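Local coordinates for DUF2666 domain-containing protein (Pyrococcus furiosus, PDB 3V68) that is of unknown function but probably binds double-stranded DNA, and carries two DUF2666 domains in one chain, at residues A[45-50]-A[161-166]; A[51-56]-A[83-88]; A[55-60]-A[103-108]; A[97-102]-A[241-246]. All coordinates share one frame; numbering follows the deposited sequence.

Contact 1: residues A[45-50]-A[161-166]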
loop_
_atom_site.group_PDB
_atom_site.type_symbol
_atom_site.label_atom_id
_atom_site.label_comp_id
_atom_site.label_asym_id
_atom_site.label_seq_id
_atom_site.Cartn_x
_atom_site.Cartn_y
_atom_site.Cartn_z
ATOM N N PRO A 45 -4.729 -6.574 -5.062
ATOM C CA PRO A 45 -6.138 -6.968 -5.190
ATOM C C PRO A 45 -6.374 -8.227 -6.026
ATOM O O PRO A 45 -7.279 -9.006 -5.715
ATOM C CB PRO A 45 -6.775 -5.749 -5.863
ATOM C CG PRO A 45 -5.934 -4.616 -5.402
ATOM C CD PRO A 45 -4.542 -5.162 -5.450
ATOM N N GLY A 46 -5.556 -8.436 -7.056
ATOM C CA GLY A 46 -5.645 -9.635 -7.896
ATOM C C GLY A 46 -5.300 -10.937 -7.190
ATOM O O GLY A 46 -5.507 -12.023 -7.743
ATOM N N TYR A 47 -4.772 -10.829 -5.973
ATOM C CA TYR A 47 -4.381 -11.991 -5.179
ATOM C C TYR A 47 -5.266 -12.188 -3.948
ATOM O O TYR A 47 -4.972 -13.026 -3.093
ATOM C CB TYR A 47 -2.906 -11.886 -4.769
ATOM C CG TYR A 47 -1.958 -12.076 -5.928
ATOM C CD1 TYR A 47 -1.663 -13.351 -6.406
ATOM C CD2 TYR A 47 -1.368 -10.981 -6.551
ATOM C CE1 TYR A 47 -0.804 -13.531 -7.482
ATOM C CE2 TYR A 47 -0.508 -11.147 -7.623
ATOM C CZ TYR A 47 -0.231 -12.421 -8.083
ATOM O OH TYR A 47 0.625 -12.580 -9.145
ATOM N N LEU A 48 -6.351 -11.417 -3.867
ATOM C CA LEU A 48 -7.254 -11.478 -2.710
ATOM C C LEU A 48 -8.545 -12.250 -2.984
ATOM O O LEU A 48 -9.370 -12.416 -2.083
ATOM C CB LEU A 48 -7.582 -10.065 -2.215
ATOM C CG LEU A 48 -6.437 -9.215 -1.646
ATOM C CD1 LEU A 48 -6.932 -7.800 -1.377
ATOM C CD2 LEU A 48 -5.849 -9.823 -0.382
ATOM N N GLY A 49 -8.696 -12.731 -4.216
ATOM C CA GLY A 49 -9.948 -13.320 -4.702
ATOM C C GLY A 49 -10.478 -14.569 -4.014
ATOM O O GLY A 49 -11.669 -14.878 -4.127
ATOM N N GLU A 50 -9.607 -15.291 -3.309
ATOM C CA GLU A 50 -10.014 -16.477 -2.547
ATOM C C GLU A 50 -10.900 -16.095 -1.357
ATOM O O GLU A 50 -11.756 -16.880 -0.939
ATOM C CB GLU A 50 -8.789 -17.268 -2.052
ATOM C CG GLU A 50 -7.883 -17.830 -3.159
ATOM C CD GLU A 50 -6.435 -18.082 -2.714
ATOM O OE1 GLU A 50 -5.965 -17.456 -1.734
ATOM O OE2 GLU A 50 -5.752 -18.903 -3.366
ATOM N N LEU A 161 -3.515 -15.728 -1.515
ATOM C CA LEU A 161 -3.487 -14.835 -0.363
ATOM C C LEU A 161 -2.085 -14.694 0.228
ATOM O O LEU A 161 -1.769 -13.672 0.836
ATOM C CB LEU A 161 -4.477 -15.298 0.713
ATOM C CG LEU A 161 -4.991 -14.194 1.640
ATOM C CD1 LEU A 161 -6.034 -13.347 0.942
ATOM C CD2 LEU A 161 -5.562 -14.779 2.915
ATOM N N ASP A 162 -1.247 -15.711 0.045
ATOM C CA ASP A 162 0.121 -15.643 0.540
ATOM C C ASP A 162 0.985 -14.733 -0.324
ATOM O O ASP A 162 1.866 -14.039 0.188
ATOM C CB ASP A 162 0.757 -17.023 0.654
ATOM C CG ASP A 162 2.008 -16.998 1.504
ATOM O OD1 ASP A 162 2.023 -16.233 2.493
ATOM O OD2 ASP A 162 2.970 -17.720 1.173
ATOM N N ILE A 163 0.718 -14.741 -1.625
ATOM C CA ILE A 163 1.350 -13.801 -2.544
ATOM C C ILE A 163 0.916 -12.383 -2.173
ATOM O O ILE A 163 1.746 -11.474 -2.098
ATOM C CB ILE A 163 1.030 -14.129 -4.020
ATOM C CG1 ILE A 163 1.470 -15.562 -4.349
ATOM C CG2 ILE A 163 1.710 -13.130 -4.951
ATOM C CD1 ILE A 163 0.943 -16.084 -5.666
ATOM N N ALA A 164 -0.379 -12.212 -1.902
ATOM C CA ALA A 164 -0.899 -10.932 -1.419
ATOM C C ALA A 164 -0.155 -10.460 -0.171
ATOM O O ALA A 164 0.190 -9.284 -0.064
ATOM C CB ALA A 164 -2.388 -11.029 -1.135
ATOM N N ARG A 165 0.076 -11.381 0.765
ATOM C CA ARG A 165 0.775 -11.061 2.012
ATOM C C ARG A 165 2.194 -10.567 1.748
ATOM O O ARG A 165 2.618 -9.556 2.318
ATOM C CB ARG A 165 0.818 -12.271 2.952
ATOM C CG ARG A 165 1.306 -11.930 4.354
ATOM C CD ARG A 165 1.802 -13.151 5.121
ATOM N NE ARG A 165 2.710 -13.984 4.335
ATOM C CZ ARG A 165 3.998 -13.725 4.114
ATOM N NH1 ARG A 165 4.577 -12.635 4.610
ATOM N NH2 ARG A 165 4.715 -14.564 3.380
ATOM N N LEU A 166 2.919 -11.287 0.894
ATOM C CA LEU A 166 4.296 -10.936 0.559
ATOM C C LEU A 166 4.356 -9.581 -0.132
ATOM O O LEU A 166 5.213 -8.753 0.186
ATOM C CB LEU A 166 4.958 -12.009 -0.312
ATOM C CG LEU A 166 6.469 -11.825 -0.507
ATOM C CD1 LEU A 166 7.224 -11.979 0.811
ATOM C CD2 LEU A 166 6.999 -12.793 -1.554
#
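The backbone N of Leu161 donates to Glu50 OE1 at 3.0 Å, a somewhat bent bond (147° at the hydrogen) that reaches the carboxylate oxygen from above the carboxylate plane. This is the N-terminal turn of helix 160-181, and the carboxylate serves two of its amides, since Glu50 OE2 takes the N-H of Leu160. Its negative charge therefore sits at the positive end of the helix, which would be expected to stabilise both. The loop around Tyr47 and Leu48 lies in the first DUF2666 range and the helix in the second, so the contact ties one to the other. The Tyr47 ring lies across Ile163: CG2 stands over the middle of one face, 3.6 Å from the centroid, a CH-pi contact. Ile163 CD1 adds a second methyl, 3.6 Å from Tyr47 CE1. This ring is pinned at its far end too, because Tyr47 OH hydrogen-bonds to His12 ND1 on strand 5-12. Behind the ring, Tyr47 CB rests on Ala164 CB at 3.8 Å. Leu48 holds its CG anti to the carbonyl carbon (chi1 -65°), which carries a methyl inward between two helix residues: CD2 lies 3.7 Å from Ala164 CB and 3.8 Å from Leu161 CD1.

Contact 2: residues A[51-56]-A[83-88]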
loop_
_atom_site.group_PDB
_atom_site.type_symbol
_atom_site.label_atom_id
_atom_site.label_comp_id
_atom_site.label_asym_id
_atom_site.label_seq_id
_atom_site.Cartn_x
_atom_site.Cartn_y
_atom_site.Cartn_z
ATOM N N LYS A 51 -10.699 -14.885 -0.831
ATOM C CA LYS A 51 -11.352 -14.445 0.407
ATOM C C LYS A 51 -12.185 -13.169 0.268
ATOM O O LYS A 51 -13.036 -12.887 1.115
ATOM C CB LYS A 51 -10.308 -14.243 1.518
ATOM C CG LYS A 51 -9.489 -15.486 1.896
ATOM C CD LYS A 51 -10.366 -16.676 2.261
ATOM C CE LYS A 51 -11.291 -16.370 3.430
ATOM N NZ LYS A 51 -11.986 -17.600 3.895
ATOM N N ILE A 52 -11.936 -12.401 -0.790
ATOM C CA ILE A 52 -12.622 -11.127 -1.007
ATOM C C ILE A 52 -13.102 -11.055 -2.455
ATOM O O ILE A 52 -12.345 -11.350 -3.383
ATOM C CB ILE A 52 -11.694 -9.906 -0.683
ATOM C CG1 ILE A 52 -11.261 -9.917 0.790
ATOM C CG2 ILE A 52 -12.381 -8.569 -1.027
ATOM C CD1 ILE A 52 -10.032 -9.052 1.095
ATOM N N ASP A 53 -14.364 -10.683 -2.641
ATOM C CA ASP A 53 -14.910 -10.456 -3.974
ATOM C C ASP A 53 -14.399 -9.102 -4.453
ATOM O O ASP A 53 -15.039 -8.073 -4.231
ATOM C CB ASP A 53 -16.443 -10.481 -3.926
ATOM C CG ASP A 53 -17.095 -10.264 -5.294
ATOM O OD1 ASP A 53 -16.394 -9.960 -6.288
ATOM O OD2 ASP A 53 -18.335 -10.388 -5.371
ATOM N N VAL A 54 -13.233 -9.109 -5.100
ATOM C CA VAL A 54 -12.555 -7.865 -5.479
ATOM C C VAL A 54 -13.293 -7.082 -6.568
ATOM O O VAL A 54 -13.352 -5.855 -6.515
ATOM C CB VAL A 54 -11.078 -8.109 -5.865
ATOM C CG1 VAL A 54 -10.407 -6.812 -6.323
ATOM C CG2 VAL A 54 -10.328 -8.686 -4.670
ATOM N N ASN A 55 -13.872 -7.791 -7.536
ATOM C CA ASN A 55 -14.688 -7.130 -8.552
ATOM C C ASN A 55 -15.824 -6.326 -7.920
ATOM O O ASN A 55 -16.041 -5.167 -8.270
ATOM C CB ASN A 55 -15.227 -8.140 -9.568
ATOM C CG ASN A 55 -14.139 -8.694 -10.476
ATOM O OD1 ASN A 55 -13.932 -9.906 -10.543
ATOM N ND2 ASN A 55 -13.436 -7.807 -11.176
ATOM N N GLY A 56 -16.521 -6.945 -6.969
ATOM C CA GLY A 56 -17.568 -6.271 -6.212
ATOM C C GLY A 56 -17.035 -5.107 -5.399
ATOM O O GLY A 56 -17.649 -4.041 -5.350
ATOM N N GLY A 83 -18.133 -5.782 4.218
ATOM C CA GLY A 83 -18.340 -7.034 4.944
ATOM C C GLY A 83 -19.035 -8.082 4.096
ATOM O O GLY A 83 -18.684 -9.261 4.136
ATOM N N ARG A 84 -20.005 -7.635 3.307
ATOM C CA ARG A 84 -20.758 -8.530 2.423
ATOM C C ARG A 84 -19.923 -9.127 1.296
ATOM O O ARG A 84 -20.319 -10.114 0.672
ATOM C CB ARG A 84 -21.992 -7.816 1.875
ATOM C CG ARG A 84 -23.069 -7.732 2.914
ATOM C CD ARG A 84 -24.242 -6.895 2.503
ATOM N NE ARG A 84 -25.313 -7.095 3.473
ATOM C CZ ARG A 84 -26.347 -6.282 3.645
ATOM N NH1 ARG A 84 -26.475 -5.185 2.916
ATOM N NH2 ARG A 84 -27.258 -6.577 4.561
ATOM N N LEU A 85 -18.763 -8.532 1.043
ATOM C CA LEU A 85 -17.884 -8.987 -0.021
ATOM C C LEU A 85 -16.751 -9.877 0.498
ATOM O O LEU A 85 -15.911 -10.331 -0.278
ATOM C CB LEU A 85 -17.327 -7.781 -0.785
ATOM C CG LEU A 85 -18.368 -6.919 -1.511
ATOM C CD1 LEU A 85 -17.822 -5.533 -1.774
ATOM C CD2 LEU A 85 -18.835 -7.571 -2.814
ATOM N N VAL A 86 -16.749 -10.129 1.805
ATOM C CA VAL A 86 -15.724 -10.960 2.440
ATOM C C VAL A 86 -16.264 -12.366 2.694
ATOM O O VAL A 86 -17.245 -12.545 3.426
ATOM C CB VAL A 86 -15.202 -10.326 3.756
ATOM C CG1 VAL A 86 -14.281 -11.287 4.497
ATOM C CG2 VAL A 86 -14.471 -9.016 3.463
ATOM N N MET A 87 -15.614 -13.354 2.085
ATOM C CA MET A 87 -16.027 -14.749 2.201
ATOM C C MET A 87 -15.400 -15.400 3.431
ATOM O O MET A 87 -14.471 -16.202 3.325
ATOM C CB MET A 87 -15.670 -15.528 0.931
ATOM C CG MET A 87 -16.455 -15.112 -0.310
ATOM S SD MET A 87 -15.736 -13.716 -1.208
ATOM C CE MET A 87 -14.473 -14.525 -2.178
ATOM N N GLU A 88 -15.922 -15.043 4.600
ATOM C CA GLU A 88 -15.437 -15.576 5.863
ATOM C C GLU A 88 -16.560 -15.556 6.887
ATOM O O GLU A 88 -17.293 -14.567 6.991
ATOM C CB GLU A 88 -14.230 -14.765 6.362
ATOM C CG GLU A 88 -13.614 -15.269 7.675
ATOM C CD GLU A 88 -13.218 -16.737 7.621
ATOM O OE1 GLU A 88 -12.429 -17.121 6.735
ATOM O OE2 GLU A 88 -13.703 -17.512 8.473
#
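Lys51 starts with its back to Met87 and Glu88, and its side chain has to curl round to meet them. CB points away from segment 83-88; the chain then bends at CG-CD as well as at the bond before it (chi2 -54°, chi3 -59°). CE passes 3.2 Å from Met87 O and also leans on Leu97 of helix 91-110. At the end, NZ donates to Met87 O at 2.9 Å, nearly in line with the carbonyl bond, and makes a salt bridge of 2.9 Å to Glu88 OE1, on the anti side. Tyr247 OH is a further partner. The backbones are joined by a single antiparallel bridge, with Ile52 and Val86 as a non-hydrogen-bonded pair flanked by Met87 N to Lys51 O and Asp53 N to Leu85 O, both 2.8 Å. The bent Met87 side chain brings SD to Asp53 N and CE to Ile52 N, each 3.6 Å away. Asp53 is also the N-cap of helix 54-58, its OD1 accepting from Gly56 N. Across from that first helical turn, Leu85 CD1 lies 3.7 Å from Gly56 C. Between carbonyl, carboxylate and hydroxyl, the Lys51 ammonium is probably well compensated and would be expected to stay charged.

Contact 3: residues A[55-60]-A[103-108]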
loop_
_atom_site.group_PDB
_atom_site.type_symbol
_atom_site.label_atom_id
_atom_site.label_comp_id
_atom_site.label_asym_id
_atom_site.label_seq_id
_atom_site.Cartn_x
_atom_site.Cartn_y
_atom_site.Cartn_z
ATOM N N ASN A 55 -13.872 -7.791 -7.536
ATOM C CA ASN A 55 -14.688 -7.130 -8.552
ATOM C C ASN A 55 -15.824 -6.326 -7.920
ATOM O O ASN A 55 -16.041 -5.167 -8.270
ATOM C CB ASN A 55 -15.227 -8.140 -9.568
ATOM C CG ASN A 55 -14.139 -8.694 -10.476
ATOM O OD1 ASN A 55 -13.932 -9.906 -10.543
ATOM N ND2 ASN A 55 -13.436 -7.807 -11.176
ATOM N N GLY A 56 -16.521 -6.945 -6.969
ATOM C CA GLY A 56 -17.568 -6.271 -6.212
ATOM C C GLY A 56 -17.035 -5.107 -5.399
ATOM O O GLY A 56 -17.649 -4.041 -5.350
ATOM N N LEU A 57 -15.880 -5.314 -4.768
ATOM C CA LEU A 57 -15.263 -4.292 -3.923
ATOM C C LEU A 57 -14.953 -3.016 -4.696
ATOM O O LEU A 57 -15.316 -1.919 -4.269
ATOM C CB LEU A 57 -13.992 -4.836 -3.259
ATOM C CG LEU A 57 -13.202 -3.887 -2.350
ATOM C CD1 LEU A 57 -13.987 -3.517 -1.092
ATOM C CD2 LEU A 57 -11.870 -4.522 -1.992
ATOM N N LEU A 58 -14.296 -3.174 -5.840
ATOM C CA LEU A 58 -13.892 -2.036 -6.662
ATOM C C LEU A 58 -15.058 -1.437 -7.455
ATOM O O LEU A 58 -14.903 -0.404 -8.112
ATOM C CB LEU A 58 -12.732 -2.431 -7.583
ATOM C CG LEU A 58 -11.455 -2.950 -6.903
ATOM C CD1 LEU A 58 -10.425 -3.376 -7.940
ATOM C CD2 LEU A 58 -10.860 -1.926 -5.942
ATOM N N SER A 59 -16.221 -2.082 -7.377
ATOM C CA SER A 59 -17.445 -1.571 -8.000
ATOM C C SER A 59 -18.287 -0.725 -7.042
ATOM O O SER A 59 -19.311 -0.164 -7.444
ATOM C CB SER A 59 -18.287 -2.720 -8.567
ATOM O OG SER A 59 -17.603 -3.375 -9.618
ATOM N N ILE A 60 -17.860 -0.635 -5.782
ATOM C CA ILE A 60 -18.544 0.198 -4.787
ATOM C C ILE A 60 -18.435 1.665 -5.191
ATOM O O ILE A 60 -17.344 2.154 -5.503
ATOM C CB ILE A 60 -17.984 -0.015 -3.353
ATOM C CG1 ILE A 60 -18.280 -1.440 -2.866
ATOM C CG2 ILE A 60 -18.567 1.014 -2.373
ATOM C CD1 ILE A 60 -17.597 -1.805 -1.560
ATOM N N ALA A 103 -8.658 -1.120 2.976
ATOM C CA ALA A 103 -7.417 -0.478 2.531
ATOM C C ALA A 103 -7.288 -0.473 1.010
ATOM O O ALA A 103 -6.799 0.496 0.431
ATOM C CB ALA A 103 -6.199 -1.144 3.163
ATOM N N VAL A 104 -7.730 -1.560 0.374
ATOM C CA VAL A 104 -7.715 -1.659 -1.086
ATOM C C VAL A 104 -8.669 -0.627 -1.680
ATOM O O VAL A 104 -8.302 0.122 -2.592
ATOM C CB VAL A 104 -8.079 -3.093 -1.562
ATOM C CG1 VAL A 104 -8.412 -3.115 -3.048
ATOM C CG2 VAL A 104 -6.934 -4.045 -1.266
ATOM N N LEU A 105 -9.884 -0.582 -1.140
ATOM C CA LEU A 105 -10.893 0.366 -1.601
ATOM C C LEU A 105 -10.439 1.815 -1.388
ATOM O O LEU A 105 -10.558 2.648 -2.281
ATOM C CB LEU A 105 -12.233 0.113 -0.901
ATOM C CG LEU A 105 -13.404 1.008 -1.314
ATOM C CD1 LEU A 105 -13.735 0.809 -2.790
ATOM C CD2 LEU A 105 -14.627 0.751 -0.446
ATOM N N THR A 106 -9.904 2.098 -0.205
ATOM C CA THR A 106 -9.429 3.439 0.125
ATOM C C THR A 106 -8.360 3.937 -0.857
ATOM O O THR A 106 -8.442 5.069 -1.345
ATOM C CB THR A 106 -8.929 3.498 1.587
ATOM O OG1 THR A 106 -10.008 3.150 2.460
ATOM C CG2 THR A 106 -8.424 4.893 1.946
ATOM N N ARG A 107 -7.381 3.091 -1.171
ATOM C CA ARG A 107 -6.353 3.457 -2.138
ATOM C C ARG A 107 -6.959 3.769 -3.507
ATOM O O ARG A 107 -6.635 4.786 -4.107
ATOM C CB ARG A 107 -5.291 2.358 -2.278
ATOM C CG ARG A 107 -4.276 2.617 -3.419
ATOM C CD ARG A 107 -3.146 1.575 -3.471
ATOM N NE ARG A 107 -2.205 1.778 -2.375
ATOM C CZ ARG A 107 -0.984 2.290 -2.497
ATOM N NH1 ARG A 107 -0.491 2.618 -3.689
ATOM N NH2 ARG A 107 -0.234 2.434 -1.414
ATOM N N GLU A 108 -7.836 2.894 -3.993
ATOM C CA GLU A 108 -8.384 3.066 -5.336
ATOM C C GLU A 108 -9.302 4.282 -5.436
ATOM O O GLU A 108 -9.276 4.999 -6.438
ATOM C CB GLU A 108 -9.077 1.787 -5.818
ATOM C CG GLU A 108 -8.122 0.605 -6.022
ATOM C CD GLU A 108 -6.895 0.950 -6.864
ATOM O OE1 GLU A 108 -7.064 1.323 -8.045
ATOM O OE2 GLU A 108 -5.762 0.841 -6.346
#
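Leu57 faces helix 91-110 squarely and divides its two methyls between neighbouring residues of it, Val104 and Leu105. Its CG is anti to the backbone N (chi1 179°), which carries the fork toward helix 91-110. CD2 settles against Val104 CG1 at 3.9 Å, and CD1 meets Leu105 CB at 4.0 Å; against both residues the leucine runs at a slant. Leu105 answers in kind, spreading its own branches on segment 55-60: Leu105 CD1 lies 3.5 Å from Leu57 O, a backbone carbonyl, while Leu105 CD2 touches Ile60 CD1 at 4.1 Å. These last two side chains stand roughly perpendicular and touch through one methyl each.

Leu58 works from the next position along. It leaves its backbone to one side of the long helix, but CD2 lies between two residues one turn apart, 4.0 Å from Val104 CG1 and 3.7 Å from Glu108 CG. It meets the valine at about a right angle. Only the aliphatic part of Glu108 is used here; its OE1 pairs with Lys111.

The interface is mostly apolar, with no hydrogen bond between the segments. Ile82 of helix 76-83 packs on both Leu57 and Leu105, and Leu73 of helix 66-73 also reaches Leu105, so Leu57 and Leu105 are enclosed by further helices, while Leu58 lies at the exposed margin. A short helix and the loop after it pack through apolar methyls on the C-terminal half of a long helix, as in the core of an all-helical part of a fold, here within the first DUF2666 range.

Contact 4: residues A[97-102]-A[241-246]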
loop_
_atom_site.group_PDB
_atom_site.type_symbol
_atom_site.label_atom_id
_atom_site.label_comp_id
_atom_site.label_asym_id
_atom_site.label_seq_id
_atom_site.Cartn_x
_atom_site.Cartn_y
_atom_site.Cartn_z
ATOM N N LEU A 97 -9.912 -9.419 7.431
ATOM C CA LEU A 97 -10.067 -9.320 5.978
ATOM C C LEU A 97 -10.828 -8.068 5.548
ATOM O O LEU A 97 -10.513 -7.479 4.511
ATOM C CB LEU A 97 -10.721 -10.581 5.408
ATOM C CG LEU A 97 -9.895 -11.869 5.510
ATOM C CD1 LEU A 97 -10.773 -13.087 5.244
ATOM C CD2 LEU A 97 -8.701 -11.844 4.557
ATOM N N VAL A 98 -11.816 -7.659 6.343
ATOM C CA VAL A 98 -12.537 -6.404 6.100
ATOM C C VAL A 98 -11.585 -5.203 6.105
ATOM O O VAL A 98 -11.685 -4.325 5.250
ATOM C CB VAL A 98 -13.720 -6.198 7.094
ATOM C CG1 VAL A 98 -14.234 -4.764 7.063
ATOM C CG2 VAL A 98 -14.857 -7.158 6.765
ATOM N N GLU A 99 -10.647 -5.180 7.050
ATOM C CA GLU A 99 -9.672 -4.094 7.101
ATOM C C GLU A 99 -8.765 -4.069 5.859
ATOM O O GLU A 99 -8.448 -2.994 5.333
ATOM C CB GLU A 99 -8.839 -4.161 8.382
ATOM C CG GLU A 99 -8.033 -2.889 8.632
ATOM C CD GLU A 99 -7.184 -2.937 9.889
ATOM O OE1 GLU A 99 -7.050 -4.017 10.505
ATOM O OE2 GLU A 99 -6.642 -1.873 10.256
ATOM N N VAL A 100 -8.371 -5.254 5.393
ATOM C CA VAL A 100 -7.604 -5.391 4.153
ATOM C C VAL A 100 -8.395 -4.860 2.954
ATOM O O VAL A 100 -7.879 -4.049 2.181
ATOM C CB VAL A 100 -7.167 -6.858 3.919
ATOM C CG1 VAL A 100 -6.596 -7.062 2.506
ATOM C CG2 VAL A 100 -6.144 -7.258 4.971
ATOM N N ALA A 101 -9.642 -5.311 2.818
ATOM C CA ALA A 101 -10.524 -4.863 1.733
ATOM C C ALA A 101 -10.724 -3.354 1.771
ATOM O O ALA A 101 -10.693 -2.685 0.734
ATOM C CB ALA A 101 -11.868 -5.584 1.802
ATOM N N LYS A 102 -10.911 -2.818 2.975
ATOM C CA LYS A 102 -11.080 -1.379 3.175
ATOM C C LYS A 102 -9.852 -0.597 2.704
ATOM O O LYS A 102 -9.988 0.455 2.093
ATOM C CB LYS A 102 -11.366 -1.089 4.648
ATOM C CG LYS A 102 -11.841 0.319 4.956
ATOM C CD LYS A 102 -12.058 0.443 6.454
ATOM C CE LYS A 102 -12.226 1.881 6.885
ATOM N NZ LYS A 102 -12.415 1.979 8.361
ATOM N N SER A 241 -0.042 -6.159 6.068
ATOM C CA SER A 241 0.376 -7.536 5.806
ATOM C C SER A 241 0.089 -8.438 7.003
ATOM O O SER A 241 -0.221 -9.613 6.828
ATOM C CB SER A 241 1.863 -7.610 5.441
ATOM O OG SER A 241 2.674 -7.352 6.574
ATOM N N LYS A 242 0.184 -7.877 8.208
ATOM C CA LYS A 242 -0.040 -8.654 9.429
ATOM C C LYS A 242 -1.443 -9.267 9.477
ATOM O O LYS A 242 -1.618 -10.359 10.008
ATOM C CB LYS A 242 0.282 -7.847 10.697
ATOM C CG LYS A 242 -0.646 -6.683 11.037
ATOM C CD LYS A 242 -0.230 -6.055 12.360
ATOM C CE LYS A 242 -1.273 -5.093 12.903
ATOM N NZ LYS A 242 -0.918 -4.632 14.277
ATOM N N ASN A 243 -2.431 -8.575 8.909
ATOM C CA ASN A 243 -3.792 -9.118 8.850
ATOM C C ASN A 243 -3.843 -10.410 8.043
ATOM O O ASN A 243 -4.508 -11.371 8.428
ATOM C CB ASN A 243 -4.776 -8.098 8.271
ATOM C CG ASN A 243 -5.016 -6.919 9.194
ATOM O OD1 ASN A 243 -4.106 -6.458 9.886
ATOM N ND2 ASN A 243 -6.245 -6.406 9.191
ATOM N N LEU A 244 -3.113 -10.433 6.933
ATOM C CA LEU A 244 -3.076 -11.594 6.059
ATOM C C LEU A 244 -2.235 -12.710 6.676
ATOM O O LEU A 244 -2.567 -13.887 6.540
ATOM C CB LEU A 244 -2.571 -11.205 4.663
ATOM C CG LEU A 244 -3.437 -10.194 3.896
ATOM C CD1 LEU A 244 -2.722 -9.705 2.631
ATOM C CD2 LEU A 244 -4.816 -10.772 3.562
ATOM N N GLU A 245 -1.165 -12.318 7.370
ATOM C CA GLU A 245 -0.314 -13.231 8.131
ATOM C C GLU A 245 -1.140 -13.969 9.183
ATOM O O GLU A 245 -1.080 -15.197 9.276
ATOM C CB GLU A 245 0.820 -12.440 8.797
ATOM C CG GLU A 245 1.944 -13.273 9.416
ATOM C CD GLU A 245 3.025 -12.406 10.054
ATOM O OE1 GLU A 245 3.216 -11.247 9.612
ATOM O OE2 GLU A 245 3.688 -12.887 10.998
ATOM N N LYS A 246 -1.923 -13.211 9.950
ATOM C CA LYS A 246 -2.761 -13.777 11.013
ATOM C C LYS A 246 -3.862 -14.687 10.465
ATOM O O LYS A 246 -4.177 -15.712 11.077
ATOM C CB LYS A 246 -3.347 -12.671 11.903
ATOM C CG LYS A 246 -4.137 -13.164 13.128
ATOM C CD LYS A 246 -3.270 -13.938 14.115
ATOM C CE LYS A 246 -4.128 -14.640 15.159
ATOM N NZ LYS A 246 -3.308 -15.422 16.127
HETATM O O HOH W 1 -3.954 -4.027 10.964
#
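Asn243 has its CG anti to the carbonyl carbon (chi1 -69°), and Glu99 has its own anti to the backbone N with the chain extended beyond; together these turns bring the amide N-H to the carboxylate, the two planes 61° apart, in the gap between two helices. Helices 91-110 and 241-248 pack here as a roughly antiparallel pair, the local segments making 146° with axes 9.2 Å apart, and they join the first DUF2666 range to the C-terminal helix in the second. Asn243 ND2 donates to Glu99 OE1 at 2.8 Å, nearly straight. The oxygen lies in the amide plane, whereas the nitrogen comes to it from above the carboxylate plane. ND2 also bonds to Leu96 O, a turn back from Val100, so ND2 has two acceptors on the long helix, a side-chain oxygen and a backbone carbonyl. One water closes a small ring, donating to Glu99 OE1 at 3.1 Å and to Asn243 OD1 at 2.7 Å. Glu99 OE2 is salt-bridged to Lys236, which would steady the carboxylate. Beside the polar group the contact turns apolar. Val100 runs alongside Asn243, its CG2 3.7 Å from Asn243 CB. That same CG2 touches Leu244 CD2 at 4.0 Å, and Leu97 CD2 approaches Leu244 CD2 at 4.2 Å.

Contacts 1 and 4 are the two that bridge the DUF2666 ranges, and they adjoin: their centres are about 10 Å apart, and Leu161 CD1 meets Leu244 CD2 at 3.9 Å. Contacts 2 and 3, also with centres about 10 Å apart, stay within the first range; both use helix 54-58 and share Asn55 and Gly56, and Leu85 CD1 lies 3.7 Å from Ile60 CD1. Helix 91-110 serves both contact 3 and contact 4, whose centres are about 14 Å apart. Leu97 links contacts 2 and 4, its CB 3.7 Å from Val86 CG1. Segment 45-50 runs directly into 51-56, so contact 1 passes straight on to contact 2.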